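Local coordinates for GTPase-activating protein skywalker (Drosophila melanogaster, PDB 6R82) that acts as a GTPase-activating protein for Rab35, regulating synaptic vesicle protein turnover through endosomal trafficking, and is represented here by its TLDc domain, at residues W21-V24 with R25-M28; C73-R76 with W77-N81. One frame throughout, in Å; residues are numbered along the deposited sequence.

Contact 1. Residues W21-V24 with R25-M28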
loop_
_atom_site.group_PDB
_atom_site.type_symbol
_atom_site.label_atom_id
_atom_site.label_comp_id
_atom_site.label_asym_id
_atom_site.label_seq_id
_atom_site.Cartn_x
_atom_site.Cartn_y
_atom_site.Cartn_z
ATOM N N TRP A 21 7.549 5.702 11.004
ATOM C CA TRP A 21 6.493 4.704 11.178
ATOM C C TRP A 21 6.866 3.314 10.671
ATOM O O TRP A 21 6.159 2.348 10.990
ATOM C CB TRP A 21 5.215 5.151 10.474
ATOM C CG TRP A 21 4.546 6.302 11.124
ATOM C CD1 TRP A 21 4.710 6.734 12.414
ATOM C CD2 TRP A 21 3.597 7.180 10.524
ATOM N NE1 TRP A 21 3.916 7.832 12.645
ATOM C CE2 TRP A 21 3.224 8.125 11.498
ATOM C CE3 TRP A 21 3.021 7.257 9.257
ATOM C CZ2 TRP A 21 2.308 9.136 11.239
ATOM C CZ3 TRP A 21 2.111 8.260 9.005
ATOM C CH2 TRP A 21 1.761 9.181 9.989
ATOM N N LEU A 22 7.941 3.184 9.883
ATOM C CA LEU A 22 8.332 1.888 9.347
ATOM C C LEU A 22 8.857 1.000 10.470
ATOM O O LEU A 22 9.257 1.499 11.526
ATOM C CB LEU A 22 9.407 2.048 8.273
ATOM C CG LEU A 22 9.139 2.993 7.100
ATOM C CD1 LEU A 22 10.420 3.208 6.314
ATOM C CD2 LEU A 22 8.034 2.467 6.188
ATOM N N PRO A 23 8.855 -0.325 10.278
ATOM C CA PRO A 23 9.526 -1.201 11.250
ATOM C C PRO A 23 10.986 -0.791 11.408
ATOM O O PRO A 23 11.654 -0.407 10.442
ATOM C CB PRO A 23 9.390 -2.597 10.632
ATOM C CG PRO A 23 8.165 -2.486 9.733
ATOM C CD PRO A 23 8.224 -1.092 9.184
ATOM N N VAL A 24 11.472 -0.859 12.646
ATOM C CA VAL A 24 12.745 -0.218 12.969
ATOM C C VAL A 24 13.875 -0.778 12.104
ATOM O O VAL A 24 14.742 -0.030 11.644
ATOM C CB VAL A 24 13.029 -0.340 14.483
ATOM C CG1 VAL A 24 13.086 -1.808 14.928
ATOM C CG2 VAL A 24 14.313 0.388 14.854
ATOM N N ARG A 25 13.868 -2.087 11.816
ATOM C CA ARG A 25 14.969 -2.638 11.019
ATOM C C ARG A 25 14.967 -2.102 9.591
ATOM O O ARG A 25 16.024 -2.052 8.950
ATOM C CB ARG A 25 14.919 -4.167 10.995
ATOM C CG ARG A 25 13.857 -4.760 10.069
ATOM C CD ARG A 25 13.625 -6.244 10.402
ATOM N NE ARG A 25 12.700 -6.868 9.459
ATOM C CZ ARG A 25 11.378 -6.823 9.569
ATOM N NH1 ARG A 25 10.809 -6.196 10.594
ATOM N NH2 ARG A 25 10.621 -7.414 8.657
ATOM N N ILE A 26 13.799 -1.705 9.080
ATOM C CA ILE A 26 13.692 -1.234 7.705
ATOM C C ILE A 26 14.286 0.162 7.547
ATOM O O ILE A 26 14.749 0.523 6.454
ATOM C CB ILE A 26 12.214 -1.274 7.258
ATOM C CG1 ILE A 26 11.656 -2.696 7.398
ATOM C CG2 ILE A 26 12.065 -0.823 5.810
ATOM C CD1 ILE A 26 12.473 -3.726 6.662
ATOM N N THR A 27 14.285 0.975 8.623
ATOM C CA THR A 27 14.783 2.349 8.544
ATOM C C THR A 27 16.265 2.433 8.207
ATOM O O THR A 27 16.744 3.525 7.868
ATOM C CB THR A 27 14.534 3.090 9.860
ATOM O OG1 THR A 27 15.188 2.392 10.927
ATOM C CG2 THR A 27 13.054 3.167 10.149
ATOM N N MET A 28 17.002 1.323 8.288
ATOM C CA MET A 28 18.426 1.317 7.965
ATOM C C MET A 28 18.703 1.019 6.497
ATOM O O MET A 28 19.868 0.990 6.098
ATOM C CB MET A 28 19.156 0.301 8.847
ATOM C CG MET A 28 19.213 0.728 10.321
ATOM S SD MET A 28 19.867 2.418 10.566
ATOM C CE MET A 28 21.624 2.154 10.284
#
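Pro23 and Ile26 lie side by side and point the same way, with Pro23 CB 4.0 Å from Ile26 CG1. Ile26 places CG1 beside its own backbone N (chi1 -58°), and this turns the branch back to the proline, while the CG2 branch, anti to that N, is the one that comes near Leu22, loosely, 4.4 Å from Leu22 CD1. Branched and ring carbons suit this side of the turn because Leu22, Pro23 and Ile26 all rest on Tyr72 of strand 68-73, and Leu22 and Ile26 also reach Phe184 of strand 173-185.

The extended chain of Arg25 carries its guanidinium past Pro23, so that its end meets both neighbours. Arg25 NH1 comes within 3.9 Å of Pro23 CB, approaching obliquely, and Ile26 CD1 sits over one face of the guanidinium, toward its rim. The charge itself is met by Glu97, which forms a salt bridge with NH1, so the apolar neighbours line the group while the acid anchors it.

Thr27 points its hydroxyl back at the backbone. With OG1 held between its own N and carbonyl carbon (chi1 59°), it donates to Val24 O over 2.6 Å, tilted 15° from the carbonyl plane. Threonine suits the place: its short side chain brings a hydroxyl to the carbonyl three residues back, while Thr27 CG2 stays 4.3 Å from Leu22 CB. Val24 O also takes Thr27 N at 3.2 Å from well above its plane, so one residue grips it twice. Ahead of this bond, Ile26 N donates to Pro23 O at 2.9 Å.

Two successive beta-turn bonds, with helical backbone angles at 25-27, make this a tight turn in the loop linking helix 13-18 to strand 30-36 of the TLDc domain.

Contact 2. Residues C73-R76 with W77-N81; sequences CSSR and WFERN
Charge pairing joins Arg76 to Glu79 one turn on. Arg76 NE lies 3.4 Å from Glu79 OE2 in a long salt bridge, the carboxylate plane standing 85° from the guanidinium, and Glu79 CG lies over one guanidinium face, offset toward its rim. A water in the guanidinium plane completes the link, accepting from Arg76 NH2 at 3.0 Å and donating to Glu79 OE2. Arg76 NH1 instead hydrogen-bonds Gln53.

Two backbone carbonyls fasten the turn. Glu79 N donates to Arg76 O at 3.1 Å, and Trp77 O accepts Arg80 N and Arg80 NH1 from opposite faces of its plane; Arg80 NH1 also bridges to Glu52.

Two aromatic contacts lie on different sides of the turn. On the exposed side Phe78 holds CG anti to its backbone N (chi1 -176°), and Arg76 NH1 meets Phe78 CD2 obliquely at 3.0 Å, the planes nearly parallel, 16° apart. Cys73 SG meets Trp77 obliquely, 4.0 Å from Trp77 CZ2, a small sulfur suited to the buried side, where the indole also packs edge-to-face with Phe47.

The chemistry divides the 3-10 turn: one side, sulfur and indole, faces the domain interior, whereas the other carries a water-bridged ion pair, probably weakened by solvent.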
loop_
_atom_site.group_PDB
_atom_site.type_symbol
_atom_site.label_atom_id
_atom_site.label_comp_id
_atom_site.label_asym_id
_atom_site.label_seq_id
_atom_site.Cartn_x
_atom_site.Cartn_y
_atom_site.Cartn_z
ATOM N N CYS A 73 3.387 -2.430 2.804
ATOM C CA CYS A 73 2.997 -3.798 2.477
ATOM C C CYS A 73 4.120 -4.764 2.814
ATOM O O CYS A 73 5.226 -4.643 2.284
ATOM C CB CYS A 73 2.636 -3.909 1.000
ATOM S SG CYS A 73 1.359 -2.716 0.501
ATOM N N SER A 74 3.817 -5.761 3.643
ATOM C CA SER A 74 4.858 -6.650 4.144
ATOM C C SER A 74 5.388 -7.634 3.093
ATOM O O SER A 74 6.532 -8.076 3.210
ATOM C CB SER A 74 4.326 -7.431 5.342
ATOM O OG SER A 74 3.180 -8.173 4.948
ATOM N N SER A 75 4.605 -8.000 2.073
ATOM C CA SER A 75 4.927 -9.180 1.271
ATOM C C SER A 75 4.941 -8.851 -0.215
ATOM O O SER A 75 4.334 -7.872 -0.661
ATOM C CB SER A 75 3.920 -10.310 1.537
ATOM O OG SER A 75 3.727 -10.468 2.924
ATOM N N ARG A 76 5.630 -9.691 -0.993
ATOM C CA ARG A 76 5.697 -9.428 -2.425
ATOM C C ARG A 76 4.337 -9.645 -3.082
ATOM O O ARG A 76 3.580 -10.552 -2.715
ATOM C CB ARG A 76 6.772 -10.280 -3.102
ATOM C CG ARG A 76 6.932 -11.622 -2.582
ATOM C CD ARG A 76 8.200 -12.296 -3.077
ATOM N NE ARG A 76 8.073 -13.640 -2.556
ATOM C CZ ARG A 76 7.951 -14.739 -3.283
ATOM N NH1 ARG A 76 8.008 -14.684 -4.613
ATOM N NH2 ARG A 76 7.809 -15.902 -2.659
ATOM N N TRP A 77 4.005 -8.770 -4.027
ATOM C CA TRP A 77 2.738 -8.925 -4.729
ATOM C C TRP A 77 2.726 -10.197 -5.564
ATOM O O TRP A 77 1.650 -10.685 -5.906
ATOM C CB TRP A 77 2.454 -7.689 -5.587
ATOM C CG TRP A 77 2.065 -6.467 -4.765
ATOM C CD1 TRP A 77 2.855 -5.396 -4.472
ATOM C CD2 TRP A 77 0.795 -6.207 -4.146
ATOM N NE1 TRP A 77 2.162 -4.493 -3.705
ATOM C CE2 TRP A 77 0.896 -4.965 -3.488
ATOM C CE3 TRP A 77 -0.412 -6.912 -4.076
ATOM C CZ2 TRP A 77 -0.174 -4.392 -2.776
ATOM C CZ3 TRP A 77 -1.476 -6.349 -3.352
ATOM C CH2 TRP A 77 -1.348 -5.097 -2.722
ATOM N N PHE A 78 3.904 -10.752 -5.874
ATOM C CA PHE A 78 3.998 -12.058 -6.516
ATOM C C PHE A 78 3.170 -13.111 -5.793
ATOM O O PHE A 78 2.678 -14.049 -6.427
ATOM C CB PHE A 78 5.460 -12.504 -6.557
ATOM C CG PHE A 78 5.702 -13.811 -7.287
ATOM C CD1 PHE A 78 5.924 -13.820 -8.657
ATOM C CD2 PHE A 78 5.757 -15.019 -6.586
ATOM C CE1 PHE A 78 6.176 -15.014 -9.339
ATOM C CE2 PHE A 78 6.006 -16.218 -7.246
ATOM C CZ PHE A 78 6.215 -16.221 -8.626
ATOM N N GLU A 79 3.019 -12.987 -4.474
ATOM C CA GLU A 79 2.303 -14.000 -3.703
ATOM C C GLU A 79 0.784 -13.938 -3.875
ATOM O O GLU A 79 0.088 -14.760 -3.284
ATOM C CB GLU A 79 2.671 -13.877 -2.216
ATOM C CG GLU A 79 4.129 -14.336 -1.946
ATOM C CD GLU A 79 4.543 -14.241 -0.472
ATOM O OE1 GLU A 79 3.689 -13.954 0.389
ATOM O OE2 GLU A 79 5.741 -14.465 -0.179
ATOM N N ARG A 80 0.260 -13.013 -4.684
ATOM C CA ARG A 80 -1.183 -12.935 -4.882
ATOM C C ARG A 80 -1.761 -14.219 -5.475
ATOM O O ARG A 80 -2.974 -14.442 -5.360
ATOM C CB ARG A 80 -1.520 -11.747 -5.786
ATOM C CG ARG A 80 -0.947 -11.895 -7.189
ATOM C CD ARG A 80 -1.029 -10.608 -7.989
ATOM N NE ARG A 80 -0.579 -10.807 -9.371
ATOM C CZ ARG A 80 0.690 -10.747 -9.778
ATOM N NH1 ARG A 80 1.686 -10.485 -8.909
ATOM N NH2 ARG A 80 0.975 -10.957 -11.053
ATOM N N ASN A 81 -0.930 -15.066 -6.101
ATOM C CA ASN A 81 -1.399 -16.238 -6.829
ATOM C C ASN A 81 -1.124 -17.542 -6.095
ATOM O O ASN A 81 -1.343 -18.613 -6.663
ATOM C CB ASN A 81 -0.774 -16.288 -8.226
ATOM C CG ASN A 81 -1.356 -15.250 -9.153
ATOM O OD1 ASN A 81 -2.570 -15.067 -9.193
ATOM N ND2 ASN A 81 -0.497 -14.564 -9.913
HETATM O O HOH W 1 7.276 -17.137 0.076
#

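Overall arrangement
Both contacts are local turns inside the single TLDc domain, and they come in series along the chain. Contact 1 follows helix 13-18 and precedes strand 30-36; contact 2 leaves strand 68-73 and opens the long connection to strand 99-104. Their centres lie 19 Å apart and their nearest atoms about 7 Å, without touching. Strand 68-73 links them: Tyr72 carries the apolar side chains of contact 1, while Cys73, the next residue, starts contact 2. From there contact 2 packs on strands 129-131 and 135-138, whereas contact 1 reaches strand 173-185. The two turns thus attach separate connections to one antiparallel sheet, probably on opposite faces of that part of it.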